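Side-chain contacts in Udp-n-acetylglucosamine pyrophosphorylase (Trypanosoma brucei, PDB 4BQH), which probably catalyses the formation of UDP-N-acetylglucosamine and diphosphate from UTP and N-acetylglucosamine 1-phosphate: residues Ser81-Ser86 with Arg92-Arg97; Asp290-Gly295 with Arg424-Asp429; Arg461-Ala466 with Ile500-Ser505; Pro520-Gln525 with Pro532-Arg537. One frame throughout, in Å; residues are numbered along the deposited sequence.

Contact 1. Residues Ser81-Ser86 with Arg92-Arg97; sequences SFFDIS and RGQAKR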
loop_
_atom_site.group_PDB
_atom_site.type_symbol
_atom_site.label_atom_id
_atom_site.label_comp_id
_atom_site.label_asym_id
_atom_site.label_seq_id
_atom_site.Cartn_x
_atom_site.Cartn_y
_atom_site.Cartn_z
ATOM N N SER A 81 21.183 13.493 -1.621
ATOM C CA SER A 81 21.623 12.080 -1.435
ATOM C C SER A 81 20.691 10.978 -1.984
ATOM O O SER A 81 21.069 9.810 -2.040
ATOM C CB SER A 81 21.920 11.802 0.040
ATOM O OG SER A 81 20.715 11.716 0.808
ATOM N N PHE A 82 19.479 11.349 -2.388
ATOM C CA PHE A 82 18.458 10.374 -2.774
ATOM C C PHE A 82 17.993 10.681 -4.191
ATOM O O PHE A 82 18.167 11.802 -4.666
ATOM C CB PHE A 82 17.284 10.433 -1.790
ATOM C CG PHE A 82 16.772 11.824 -1.527
ATOM C CD1 PHE A 82 15.765 12.384 -2.324
ATOM C CD2 PHE A 82 17.287 12.584 -0.474
ATOM C CE1 PHE A 82 15.281 13.675 -2.066
ATOM C CE2 PHE A 82 16.819 13.863 -0.218
ATOM C CZ PHE A 82 15.816 14.407 -1.006
ATOM N N PHE A 83 17.383 9.702 -4.852
ATOM C CA PHE A 83 16.888 9.873 -6.217
ATOM C C PHE A 83 15.642 10.762 -6.133
ATOM O O PHE A 83 14.654 10.393 -5.467
ATOM C CB PHE A 83 16.547 8.481 -6.760
ATOM C CG PHE A 83 16.195 8.424 -8.230
ATOM C CD1 PHE A 83 16.774 9.289 -9.163
ATOM C CD2 PHE A 83 15.304 7.456 -8.672
ATOM C CE1 PHE A 83 16.445 9.192 -10.520
ATOM C CE2 PHE A 83 14.973 7.346 -10.016
ATOM C CZ PHE A 83 15.541 8.222 -10.937
ATOM N N ASP A 84 15.711 11.929 -6.771
ATOM C CA ASP A 84 14.637 12.905 -6.691
ATOM C C ASP A 84 14.047 13.151 -8.085
ATOM O O ASP A 84 14.661 13.777 -8.927
ATOM C CB ASP A 84 15.141 14.191 -6.033
ATOM C CG ASP A 84 14.015 15.162 -5.663
ATOM O OD1 ASP A 84 12.924 15.088 -6.252
ATOM O OD2 ASP A 84 14.236 15.984 -4.748
ATOM N N ILE A 85 12.843 12.642 -8.303
ATOM C CA ILE A 85 12.138 12.860 -9.559
ATOM C C ILE A 85 10.818 13.622 -9.325
ATOM O O ILE A 85 9.839 13.425 -10.029
ATOM C CB ILE A 85 11.974 11.530 -10.323
ATOM C CG1 ILE A 85 11.277 10.475 -9.461
ATOM C CG2 ILE A 85 13.342 11.014 -10.747
ATOM C CD1 ILE A 85 10.988 9.166 -10.175
ATOM N N SER A 86 10.849 14.551 -8.372
ATOM C CA SER A 86 9.627 15.129 -7.797
ATOM C C SER A 86 9.043 16.306 -8.582
ATOM O O SER A 86 8.021 16.848 -8.187
ATOM C CB SER A 86 9.825 15.498 -6.315
ATOM O OG SER A 86 10.786 16.539 -6.174
ATOM N N ARG A 92 13.294 15.941 -16.380
ATOM C CA ARG A 92 13.926 16.283 -17.665
ATOM C C ARG A 92 15.448 16.120 -17.602
ATOM O O ARG A 92 16.052 15.524 -18.494
ATOM C CB ARG A 92 13.576 17.718 -18.086
ATOM C CG ARG A 92 12.256 17.876 -18.828
ATOM C CD ARG A 92 12.227 19.205 -19.590
ATOM N N GLY A 93 16.060 16.635 -16.535
ATOM C CA GLY A 93 17.508 16.577 -16.343
ATOM C C GLY A 93 18.044 15.160 -16.170
ATOM O O GLY A 93 19.245 14.925 -16.294
ATOM N N GLN A 94 17.142 14.217 -15.886
ATOM C CA GLN A 94 17.517 12.836 -15.579
ATOM C C GLN A 94 16.834 11.840 -16.496
ATOM O O GLN A 94 16.659 10.666 -16.146
ATOM C CB GLN A 94 17.164 12.515 -14.127
ATOM C CG GLN A 94 17.868 13.406 -13.118
ATOM C CD GLN A 94 17.419 13.124 -11.700
ATOM O OE1 GLN A 94 18.064 12.367 -10.984
ATOM N NE2 GLN A 94 16.298 13.715 -11.300
ATOM N N ALA A 95 16.445 12.312 -17.676
ATOM C CA ALA A 95 15.584 11.540 -18.562
ATOM C C ALA A 95 16.181 10.182 -18.949
ATOM O O ALA A 95 15.470 9.173 -18.940
ATOM C CB ALA A 95 15.235 12.357 -19.806
ATOM N N LYS A 96 17.469 10.150 -19.281
ATOM C CA LYS A 96 18.106 8.896 -19.693
ATOM C C LYS A 96 18.127 7.885 -18.542
ATOM O O LYS A 96 17.829 6.713 -18.733
ATOM C CB LYS A 96 19.522 9.121 -20.198
ATOM C CG LYS A 96 20.140 7.854 -20.791
ATOM C CD LYS A 96 21.525 8.105 -21.371
ATOM C CE LYS A 96 22.008 6.898 -22.173
ATOM N NZ LYS A 96 22.244 5.690 -21.325
ATOM N N ARG A 97 18.485 8.360 -17.357
ATOM C CA ARG A 97 18.570 7.488 -16.177
ATOM C C ARG A 97 17.202 6.887 -15.880
ATOM O O ARG A 97 17.105 5.693 -15.594
ATOM C CB ARG A 97 19.075 8.258 -14.955
ATOM C CG ARG A 97 19.187 7.369 -13.711
ATOM C CD ARG A 97 19.740 8.150 -12.548
ATOM N NE ARG A 97 19.745 7.361 -11.323
ATOM C CZ ARG A 97 19.924 7.874 -10.113
ATOM N NH1 ARG A 97 20.111 9.183 -9.956
ATOM N NH2 ARG A 97 19.904 7.079 -9.065
HETATM O O HOH W 1 18.131 12.627 -8.287
#

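Contact 2. Residues Asp290-Gly295 with Arg424-Asp429; sequences DPVFIG and RIMQVD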
loop_
_atom_site.group_PDB
_atom_site.type_symbol
_atom_site.label_atom_id
_atom_site.label_comp_id
_atom_site.label_asym_id
_atom_site.label_seq_id
_atom_site.Cartn_x
_atom_site.Cartn_y
_atom_site.Cartn_z
ATOM N N ASP A 290 5.396 -0.143 -10.574
ATOM C CA ASP A 290 6.143 0.960 -11.174
ATOM C C ASP A 290 7.527 0.460 -11.593
ATOM O O ASP A 290 8.333 0.144 -10.724
ATOM C CB ASP A 290 6.297 2.061 -10.107
ATOM C CG ASP A 290 7.127 3.230 -10.556
ATOM O OD1 ASP A 290 7.672 3.246 -11.670
ATOM O OD2 ASP A 290 7.225 4.196 -9.755
ATOM N N PRO A 291 7.805 0.388 -12.917
ATOM C CA PRO A 291 9.090 -0.147 -13.370
ATOM C C PRO A 291 10.290 0.742 -13.008
ATOM O O PRO A 291 11.403 0.229 -12.887
ATOM C CB PRO A 291 8.910 -0.239 -14.897
ATOM C CG PRO A 291 7.961 0.905 -15.209
ATOM C CD PRO A 291 6.973 0.839 -14.058
ATOM N N VAL A 292 10.090 2.042 -12.808
ATOM C CA VAL A 292 11.222 2.906 -12.361
ATOM C C VAL A 292 11.585 2.594 -10.897
ATOM O O VAL A 292 12.764 2.501 -10.547
ATOM C CB VAL A 292 10.908 4.399 -12.549
ATOM C CG1 VAL A 292 12.015 5.303 -11.996
ATOM C CG2 VAL A 292 10.654 4.685 -14.031
ATOM N N PHE A 293 10.567 2.436 -10.061
ATOM C CA PHE A 293 10.721 2.077 -8.636
ATOM C C PHE A 293 11.454 0.729 -8.551
ATOM O O PHE A 293 12.430 0.583 -7.824
ATOM C CB PHE A 293 9.287 1.937 -8.097
ATOM C CG PHE A 293 9.129 1.962 -6.593
ATOM C CD1 PHE A 293 10.084 2.494 -5.737
ATOM C CD2 PHE A 293 7.931 1.519 -6.056
ATOM C CE1 PHE A 293 9.845 2.551 -4.350
ATOM C CE2 PHE A 293 7.682 1.572 -4.675
ATOM C CZ PHE A 293 8.651 2.089 -3.833
ATOM N N ILE A 294 10.994 -0.240 -9.336
ATOM C CA ILE A 294 11.611 -1.579 -9.394
ATOM C C ILE A 294 13.051 -1.542 -9.921
ATOM O O ILE A 294 13.945 -2.171 -9.338
ATOM C CB ILE A 294 10.737 -2.536 -10.225
ATOM C CG1 ILE A 294 9.370 -2.733 -9.526
ATOM C CG2 ILE A 294 11.441 -3.884 -10.463
ATOM C CD1 ILE A 294 8.304 -3.269 -10.496
ATOM N N GLY A 295 13.258 -0.821 -11.010
ATOM C CA GLY A 295 14.599 -0.694 -11.610
ATOM C C GLY A 295 15.578 -0.028 -10.653
ATOM O O GLY A 295 16.731 -0.463 -10.507
ATOM N N ARG A 424 16.937 2.824 0.389
ATOM C CA ARG A 424 16.927 3.970 -0.522
ATOM C C ARG A 424 15.599 4.725 -0.464
ATOM O O ARG A 424 14.536 4.153 -0.182
ATOM C CB ARG A 424 17.181 3.521 -1.961
ATOM C CG ARG A 424 18.541 2.845 -2.214
ATOM C CD ARG A 424 19.625 3.909 -2.170
ATOM N NE ARG A 424 20.967 3.352 -2.417
ATOM C CZ ARG A 424 21.809 2.937 -1.478
ATOM N NH1 ARG A 424 21.470 2.964 -0.184
ATOM N NH2 ARG A 424 23.008 2.466 -1.844
ATOM N N ILE A 425 15.692 6.020 -0.732
ATOM C CA ILE A 425 14.526 6.905 -0.840
ATOM C C ILE A 425 14.379 7.313 -2.298
ATOM O O ILE A 425 15.381 7.663 -2.961
ATOM C CB ILE A 425 14.759 8.182 -0.020
ATOM C CG1 ILE A 425 14.660 7.846 1.481
ATOM C CG2 ILE A 425 13.745 9.274 -0.424
ATOM C CD1 ILE A 425 15.175 8.939 2.411
ATOM N N MET A 426 13.139 7.295 -2.794
ATOM C CA MET A 426 12.822 7.855 -4.113
ATOM C C MET A 426 11.782 8.966 -3.886
ATOM O O MET A 426 10.660 8.691 -3.498
ATOM C CB MET A 426 12.301 6.769 -5.069
ATOM C CG MET A 426 12.092 7.267 -6.501
ATOM S SD MET A 426 11.799 5.865 -7.619
ATOM C CE MET A 426 10.148 5.492 -7.260
ATOM N N GLN A 427 12.207 10.212 -4.068
ATOM C CA GLN A 427 11.332 11.367 -3.847
ATOM C C GLN A 427 10.558 11.597 -5.150
ATOM O O GLN A 427 11.164 11.833 -6.179
ATOM C CB GLN A 427 12.152 12.601 -3.460
ATOM C CG GLN A 427 11.316 13.864 -3.186
ATOM C CD GLN A 427 11.077 14.128 -1.701
ATOM O OE1 GLN A 427 10.620 13.251 -0.960
ATOM N NE2 GLN A 427 11.381 15.353 -1.265
ATOM N N VAL A 428 9.232 11.519 -5.076
ATOM C CA VAL A 428 8.366 11.559 -6.258
ATOM C C VAL A 428 7.408 12.757 -6.194
ATOM O O VAL A 428 7.266 13.402 -5.161
ATOM C CB VAL A 428 7.564 10.239 -6.465
ATOM C CG1 VAL A 428 8.498 9.057 -6.673
ATOM C CG2 VAL A 428 6.594 9.967 -5.302
ATOM N N ASP A 429 6.756 13.004 -7.327
ATOM C CA ASP A 429 5.821 14.083 -7.531
ATOM C C ASP A 429 4.459 13.709 -6.922
ATOM O O ASP A 429 3.767 12.847 -7.454
ATOM C CB ASP A 429 5.722 14.264 -9.062
ATOM C CG ASP A 429 5.156 15.596 -9.475
ATOM O OD1 ASP A 429 4.169 16.048 -8.843
ATOM O OD2 ASP A 429 5.700 16.163 -10.481
#

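Contact 3. Residues Arg461-Ala466 with Ile500-Ser505; sequences RWLITA and IKAEIS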
loop_
_atom_site.group_PDB
_atom_site.type_symbol
_atom_site.label_atom_id
_atom_site.label_comp_id
_atom_site.label_asym_id
_atom_site.label_seq_id
_atom_site.Cartn_x
_atom_site.Cartn_y
_atom_site.Cartn_z
ATOM N N ARG A 461 -2.158 16.352 -18.576
ATOM C CA ARG A 461 -0.777 16.570 -18.932
ATOM C C ARG A 461 -0.307 15.538 -19.957
ATOM O O ARG A 461 0.411 15.888 -20.889
ATOM C CB ARG A 461 0.144 16.541 -17.695
ATOM C CG ARG A 461 0.051 17.803 -16.842
ATOM C CD ARG A 461 1.018 17.797 -15.648
ATOM N NE ARG A 461 0.793 16.704 -14.683
ATOM C CZ ARG A 461 0.000 16.782 -13.613
ATOM N NH1 ARG A 461 -0.672 17.896 -13.361
ATOM N NH2 ARG A 461 -0.115 15.751 -12.786
ATOM N N TRP A 462 -0.704 14.273 -19.792
ATOM C CA TRP A 462 -0.225 13.249 -20.713
ATOM C C TRP A 462 -0.725 13.506 -22.104
ATOM O O TRP A 462 0.018 13.358 -23.089
ATOM C CB TRP A 462 -0.698 11.866 -20.329
ATOM C CG TRP A 462 -0.172 11.324 -19.052
ATOM C CD1 TRP A 462 0.896 11.790 -18.288
ATOM C CD2 TRP A 462 -0.632 10.121 -18.388
ATOM N NE1 TRP A 462 1.070 10.996 -17.175
ATOM C CE2 TRP A 462 0.198 9.965 -17.193
ATOM C CE3 TRP A 462 -1.628 9.180 -18.652
ATOM C CZ2 TRP A 462 0.020 8.914 -16.317
ATOM C CZ3 TRP A 462 -1.812 8.132 -17.751
ATOM C CH2 TRP A 462 -1.006 8.013 -16.598
ATOM N N LEU A 463 -2.000 13.882 -22.197
ATOM C CA LEU A 463 -2.615 14.098 -23.511
ATOM C C LEU A 463 -2.021 15.317 -24.222
ATOM O O LEU A 463 -1.737 15.248 -25.428
ATOM C CB LEU A 463 -4.135 14.227 -23.361
ATOM C CG LEU A 463 -4.891 14.418 -24.682
ATOM C CD1 LEU A 463 -4.557 13.290 -25.656
ATOM C CD2 LEU A 463 -6.393 14.479 -24.403
ATOM N N ILE A 464 -1.806 16.411 -23.480
ATOM C CA ILE A 464 -1.160 17.623 -24.039
ATOM C C ILE A 464 0.237 17.287 -24.559
ATOM O O ILE A 464 0.589 17.656 -25.677
ATOM C CB ILE A 464 -1.135 18.803 -23.048
ATOM C CG1 ILE A 464 -2.551 19.318 -22.855
ATOM C CG2 ILE A 464 -0.265 19.969 -23.554
ATOM C CD1 ILE A 464 -2.708 20.286 -21.711
ATOM N N THR A 465 0.994 16.512 -23.786
ATOM C CA THR A 465 2.301 16.023 -24.247
ATOM C C THR A 465 2.216 15.191 -25.527
ATOM O O THR A 465 3.028 15.373 -26.456
ATOM C CB THR A 465 3.000 15.196 -23.142
ATOM O OG1 THR A 465 3.223 16.046 -22.013
ATOM C CG2 THR A 465 4.337 14.645 -23.645
ATOM N N ALA A 466 1.247 14.276 -25.591
ATOM C CA ALA A 466 1.077 13.457 -26.793
ATOM C C ALA A 466 0.722 14.329 -28.008
ATOM O O ALA A 466 1.237 14.112 -29.111
ATOM C CB ALA A 466 0.025 12.389 -26.576
ATOM N N ILE A 500 -9.908 22.112 -21.178
ATOM C CA ILE A 500 -10.418 20.750 -21.354
ATOM C C ILE A 500 -9.512 19.773 -20.594
ATOM O O ILE A 500 -8.300 19.888 -20.635
ATOM C CB ILE A 500 -10.417 20.348 -22.851
ATOM C CG1 ILE A 500 -11.167 21.370 -23.726
ATOM C CG2 ILE A 500 -10.943 18.927 -23.061
ATOM C CD1 ILE A 500 -12.632 21.552 -23.425
ATOM N N LYS A 501 -10.116 18.810 -19.911
ATOM C CA LYS A 501 -9.360 17.779 -19.197
ATOM C C LYS A 501 -9.403 16.467 -19.952
ATOM O O LYS A 501 -10.142 16.334 -20.894
ATOM C CB LYS A 501 -9.972 17.561 -17.819
ATOM C CG LYS A 501 -10.042 18.836 -16.983
ATOM C CD LYS A 501 -8.700 19.511 -16.794
ATOM C CE LYS A 501 -8.934 20.840 -16.070
ATOM N NZ LYS A 501 -7.752 21.757 -16.171
ATOM N N ALA A 502 -8.610 15.499 -19.512
ATOM C CA ALA A 502 -8.710 14.149 -20.050
ATOM C C ALA A 502 -8.860 13.138 -18.913
ATOM O O ALA A 502 -8.387 13.361 -17.782
ATOM C CB ALA A 502 -7.476 13.834 -20.894
ATOM N N GLU A 503 -9.555 12.045 -19.205
ATOM C CA GLU A 503 -9.653 10.910 -18.306
ATOM C C GLU A 503 -9.257 9.696 -19.141
ATOM O O GLU A 503 -9.871 9.425 -20.178
ATOM C CB GLU A 503 -11.080 10.738 -17.794
ATOM C CG GLU A 503 -11.266 9.491 -16.947
ATOM C CD GLU A 503 -12.702 9.214 -16.540
ATOM O OE1 GLU A 503 -13.548 10.146 -16.604
ATOM O OE2 GLU A 503 -12.976 8.060 -16.149
ATOM N N ILE A 504 -8.227 8.984 -18.704
ATOM C CA ILE A 504 -7.647 7.908 -19.539
ATOM C C ILE A 504 -7.668 6.600 -18.762
ATOM O O ILE A 504 -7.122 6.513 -17.652
ATOM C CB ILE A 504 -6.207 8.253 -19.966
ATOM C CG1 ILE A 504 -6.178 9.580 -20.747
ATOM C CG2 ILE A 504 -5.575 7.104 -20.790
ATOM C CD1 ILE A 504 -4.803 10.176 -20.954
ATOM N N SER A 505 -8.275 5.569 -19.359
ATOM C CA SER A 505 -8.316 4.234 -18.803
ATOM C C SER A 505 -6.908 3.701 -18.596
ATOM O O SER A 505 -6.059 3.935 -19.429
ATOM C CB SER A 505 -9.039 3.283 -19.769
ATOM O OG SER A 505 -9.008 1.976 -19.240
#

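Contact 4. Residues Pro520-Gln525 with Pro532-Arg537; sequences PRVIHQ and PVIFIR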
loop_
_atom_site.group_PDB
_atom_site.type_symbol
_atom_site.label_atom_id
_atom_site.label_comp_id
_atom_site.label_asym_id
_atom_site.label_seq_id
_atom_site.Cartn_x
_atom_site.Cartn_y
_atom_site.Cartn_z
ATOM N N PRO A 520 -6.385 10.667 -33.472
ATOM C CA PRO A 520 -7.355 11.119 -34.486
ATOM C C PRO A 520 -8.701 11.478 -33.860
ATOM O O PRO A 520 -9.229 12.535 -34.171
ATOM C CB PRO A 520 -7.493 9.905 -35.416
ATOM C CG PRO A 520 -6.146 9.244 -35.343
ATOM C CD PRO A 520 -5.732 9.399 -33.882
ATOM N N ARG A 521 -9.206 10.627 -32.970
ATOM C CA ARG A 521 -10.500 10.825 -32.329
ATOM C C ARG A 521 -10.486 12.045 -31.396
ATOM O O ARG A 521 -11.426 12.843 -31.380
ATOM C CB ARG A 521 -10.916 9.556 -31.582
ATOM C CG ARG A 521 -12.145 9.683 -30.691
ATOM C CD ARG A 521 -13.442 9.582 -31.479
ATOM N NE ARG A 521 -14.567 10.133 -30.720
ATOM C CZ ARG A 521 -15.287 11.182 -31.099
ATOM N NH1 ARG A 521 -15.024 11.800 -32.246
ATOM N NH2 ARG A 521 -16.286 11.604 -30.331
ATOM N N VAL A 522 -9.422 12.165 -30.608
ATOM C CA VAL A 522 -9.236 13.312 -29.696
ATOM C C VAL A 522 -9.216 14.627 -30.462
ATOM O O VAL A 522 -9.949 15.580 -30.124
ATOM C CB VAL A 522 -7.914 13.156 -28.899
ATOM C CG1 VAL A 522 -7.555 14.451 -28.149
ATOM C CG2 VAL A 522 -8.024 11.957 -27.972
ATOM N N ILE A 523 -8.406 14.686 -31.514
ATOM C CA ILE A 523 -8.314 15.881 -32.330
ATOM C C ILE A 523 -9.670 16.260 -32.958
ATOM O O ILE A 523 -10.032 17.434 -32.942
ATOM C CB ILE A 523 -7.193 15.769 -33.392
ATOM C CG1 ILE A 523 -5.842 15.896 -32.689
ATOM C CG2 ILE A 523 -7.324 16.849 -34.462
ATOM C CD1 ILE A 523 -4.655 15.584 -33.574
ATOM N N HIS A 524 -10.404 15.264 -33.449
ATOM C CA HIS A 524 -11.737 15.476 -34.048
ATOM C C HIS A 524 -12.648 16.111 -33.014
ATOM O O HIS A 524 -13.312 17.105 -33.294
ATOM C CB HIS A 524 -12.297 14.148 -34.528
ATOM C CG HIS A 524 -13.583 14.262 -35.319
ATOM N ND1 HIS A 524 -14.799 14.062 -34.768
ATOM C CD2 HIS A 524 -13.803 14.550 -36.659
ATOM C CE1 HIS A 524 -15.747 14.224 -35.712
ATOM N NE2 HIS A 524 -15.136 14.534 -36.862
ATOM N N GLN A 525 -12.669 15.567 -31.801
ATOM C CA GLN A 525 -13.512 16.135 -30.721
ATOM C C GLN A 525 -13.142 17.560 -30.387
ATOM O O GLN A 525 -14.030 18.396 -30.207
ATOM C CB GLN A 525 -13.351 15.336 -29.438
ATOM C CG GLN A 525 -13.981 13.964 -29.478
ATOM C CD GLN A 525 -13.624 13.168 -28.240
ATOM O OE1 GLN A 525 -12.522 12.604 -28.141
ATOM N NE2 GLN A 525 -14.546 13.129 -27.285
ATOM N N PRO A 532 -16.201 18.607 -21.768
ATOM C CA PRO A 532 -15.383 19.081 -20.639
ATOM C C PRO A 532 -14.194 18.158 -20.353
ATOM O O PRO A 532 -13.114 18.609 -19.954
ATOM C CB PRO A 532 -16.352 19.013 -19.449
ATOM C CG PRO A 532 -17.719 19.028 -20.045
ATOM C CD PRO A 532 -17.620 18.390 -21.403
ATOM N N VAL A 533 -14.409 16.867 -20.553
ATOM C CA VAL A 533 -13.370 15.860 -20.261
ATOM C C VAL A 533 -13.337 14.854 -21.406
ATOM O O VAL A 533 -14.296 14.157 -21.614
ATOM C CB VAL A 533 -13.673 15.104 -18.949
ATOM C CG1 VAL A 533 -12.520 14.164 -18.607
ATOM C CG2 VAL A 533 -13.885 16.065 -17.782
ATOM N N ILE A 534 -12.227 14.813 -22.130
ATOM C CA ILE A 534 -12.015 13.817 -23.193
ATOM C C ILE A 534 -11.807 12.463 -22.510
ATOM O O ILE A 534 -10.937 12.339 -21.631
ATOM C CB ILE A 534 -10.789 14.219 -24.050
ATOM C CG1 ILE A 534 -11.067 15.516 -24.832
ATOM C CG2 ILE A 534 -10.365 13.074 -24.978
ATOM C CD1 ILE A 534 -12.107 15.353 -25.915
ATOM N N PHE A 535 -12.623 11.473 -22.874
ATOM C CA PHE A 535 -12.558 10.137 -22.291
ATOM C C PHE A 535 -11.823 9.187 -23.258
ATOM O O PHE A 535 -12.256 9.010 -24.384
ATOM C CB PHE A 535 -13.981 9.659 -21.965
ATOM C CG PHE A 535 -14.052 8.317 -21.289
ATOM C CD1 PHE A 535 -12.999 7.854 -20.484
ATOM C CD2 PHE A 535 -15.180 7.522 -21.428
ATOM C CE1 PHE A 535 -13.074 6.608 -19.876
ATOM C CE2 PHE A 535 -15.264 6.274 -20.809
ATOM C CZ PHE A 535 -14.200 5.814 -20.039
ATOM N N ILE A 536 -10.683 8.642 -22.835
ATOM C CA ILE A 536 -9.886 7.742 -23.701
ATOM C C ILE A 536 -9.921 6.354 -23.053
ATOM O O ILE A 536 -9.483 6.185 -21.916
ATOM C CB ILE A 536 -8.435 8.252 -23.921
ATOM C CG1 ILE A 536 -8.416 9.705 -24.436
ATOM C CG2 ILE A 536 -7.666 7.308 -24.866
ATOM C CD1 ILE A 536 -7.044 10.280 -24.690
ATOM N N ARG A 537 -10.474 5.372 -23.770
ATOM C CA ARG A 537 -10.619 4.000 -23.264
ATOM C C ARG A 537 -10.431 3.012 -24.405
ATOM O O ARG A 537 -10.497 3.410 -25.578
ATOM C CB ARG A 537 -11.946 3.758 -22.504
ATOM C CG ARG A 537 -13.226 3.729 -23.336
ATOM C CD ARG A 537 -13.522 5.110 -23.895
ATOM N NE ARG A 537 -14.878 5.216 -24.425
ATOM C CZ ARG A 537 -15.427 6.342 -24.883
ATOM N NH1 ARG A 537 -14.745 7.489 -24.891
ATOM N NH2 ARG A 537 -16.673 6.314 -25.334
HETATM O O HOH W 2 -14.667 11.895 -24.870
HETATM O O HOH W 3 -12.032 10.003 -26.963
#

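Contact 1. Residues Ser81-Ser86 with Arg92-Arg97
Arg97 lays its guanidinium over one face of the Phe83 ring. The two planes are 33° apart, and the charge sits off-centre, with CZ of Arg97 4.1 Å from the centroid of the Phe83 ring: a cation-pi contact. Between these two the nearest atoms are NH1 of Arg97 and CD1 of Phe83, 3.4 Å apart. The chain of Arg97 is extended from CG to NE, which carries the group from the first turn of helix 95-110 back to the ring. On the opposite face of the ring lies CG2 of Ile85, toward the rim. Gln94 comes in at the ring edge, its amide at 82° to the ring and its OE1 3.6 Å from CE1 of Phe83. Strand 83-84 belongs to the main sheet of this GT-A-type fold and runs parallel to strand 423-427, while Gln94 is the N-cap residue of the helix. NE2 of Gln94 gives a hydrogen bond to Asp84 O, 2.9 Å away and in the amide plane, and another to Arg90 O. A water donates to OE1 of Gln94 at 2.7 Å and accepts from Asp84 N at 2.9 Å. Asp84 OD1 accepts from Ser86 N, forming an Asx turn.

Contact 2. Residues Asp290-Gly295 with Arg424-Asp429
Met426 reaches Phe293 by an extended chain with a bend at its end. CG stands anti to the backbone N (chi1 -174°), and the turn about the last torsion (chi3 77°) brings CE against the base of the phenylalanine. CG of Phe293 is likewise anti to its backbone N (chi1 -163°), and CD1 of the ring is the atom nearest the methyl. CE of Met426 lies 3.4 Å from CD1 of Phe293, and the same methyl is 3.7 Å from CA of Phe293. The sulfur stays farther off, with SD of Met426 5.4 Å from the centroid of the Phe293 ring. This is an oblique Met-aromatic contact. Val292 adds a looser apolar touch, its CG1 4.4 Å from SD of Met426. The contact places the first turn of helix 291-300 on the mixed sheet of the GT-A-type fold, where strand 423-427 runs between strands 83-84 and 304-309. Asp290 caps that helix. Its OD1 accepts from Val292 N at 2.9 Å, met from above the carboxylate plane, and more weakly from Phe293 N. Its other oxygen, OD2, is in a salt bridge with Lys307 and passes 4.1 Å from CE of Met426. Lys307 also touches both Phe293 and Met426.

Contact 3. Residues Arg461-Ala466 with Ile500-Ser505
Leu463 and Ala502 make the tightest touch, with CD2 of Leu463 3.7 Å from CB of Ala502. CB of Leu463 is also near that methyl, 4.2 Å from CB of Ala502. One leucine branch and the root of the side chain thus rest on a single small group. The backbones are close here, with CA of Leu463 7.0 Å from CA of Ala502, consistent with the small alanine side chain. Beside this pair, Trp462 meets Ile504. CE3 of the Trp462 indole is 4.0 Å from CD1 of Ile504, and the two side chains pass at a slant. CG1 of Ile504 lies opposite its carbonyl carbon (chi1 -58°), and the methyl beyond it comes near the six-membered ring, obliquely. Ala502 and Ile504 are two residues apart, so both look out from the same face of strand 501-504. No hydrogen bond joins the two segments themselves.

In the next shell, His459 meets the Trp462 ring, and Ser509 touches both Trp462 and Ile504. Leu463 also packs on Met495 and Ile536. Thr460 OG1 is hydrogen-bonded to Ala502 N, which ties the strand backbone to the same helix. The arrangement is that of an alpha/beta layer, with long helix 448-471 packed on a two-stranded parallel sheet.

Contact 4. Residues Pro520-Gln525 with Pro532-Arg537
The amide of Gln525 has CD1 of Ile534 over one face, 3.5 Å from CD and 3.6 Å from both OE1 and NE2 of Gln525. CG of Gln525 is anti to its carbonyl carbon (chi1 -71°), and the extended chain beyond brings the amide to Ile534. The guanidinium of Arg521 has CG of Gln525 on one face and His524 ND1 at its edge. CD of Arg537 lies on one face of the Phe535 ring, and CD2 of that ring lies on one face of the Arg537 guanidinium. NH1 of Arg537 donates to Phe535 O at 3.0 Å, from above the carbonyl plane. Two waters link Gln525 to the backbone of Phe535. One accepts from NE2 of Gln525 (2.7 Å) and from Phe535 N. The other donates to OE1 of Gln525 and to Phe535 O. Deeper in, CG2 of Val522 touches CD1 of Ile536 at 3.8 Å and CG2 of Ile534 at 4.0 Å. The axes of segments 520-525 and 533-536 run nearly antiparallel, at 160°, 9.7 Å apart at closest. They belong to the beta-alpha-beta unit of strand 501-504, helix 519-528 and strand 533-536. Helix 448-471 adjoins it through Leu463, which touches Val522, and helix 485-497 packs on Ile523.

Overall arrangement
The contacts form two pairs. Contacts 1 and 2, with centres about 10 Å apart, share the main sheet: Phe83 O and Gln427 N are 2.8 Å apart, a probable hydrogen bond between neighbouring strands. Contacts 3 and 4, with centres about 9 Å apart, share the small two-stranded sheet, where Glu503 N lies 2.8 Å from Ile534 O. The pairs do not touch. Contacts 2 and 3 have centres about 23 Å apart and nearest atoms about 6 Å apart. Contacts 1 and 4 are about 32 Å apart by centres. The pocket of the bound inhibitor uses residues between 48 and 401, so contacts 3 and 4 contribute no residue to it.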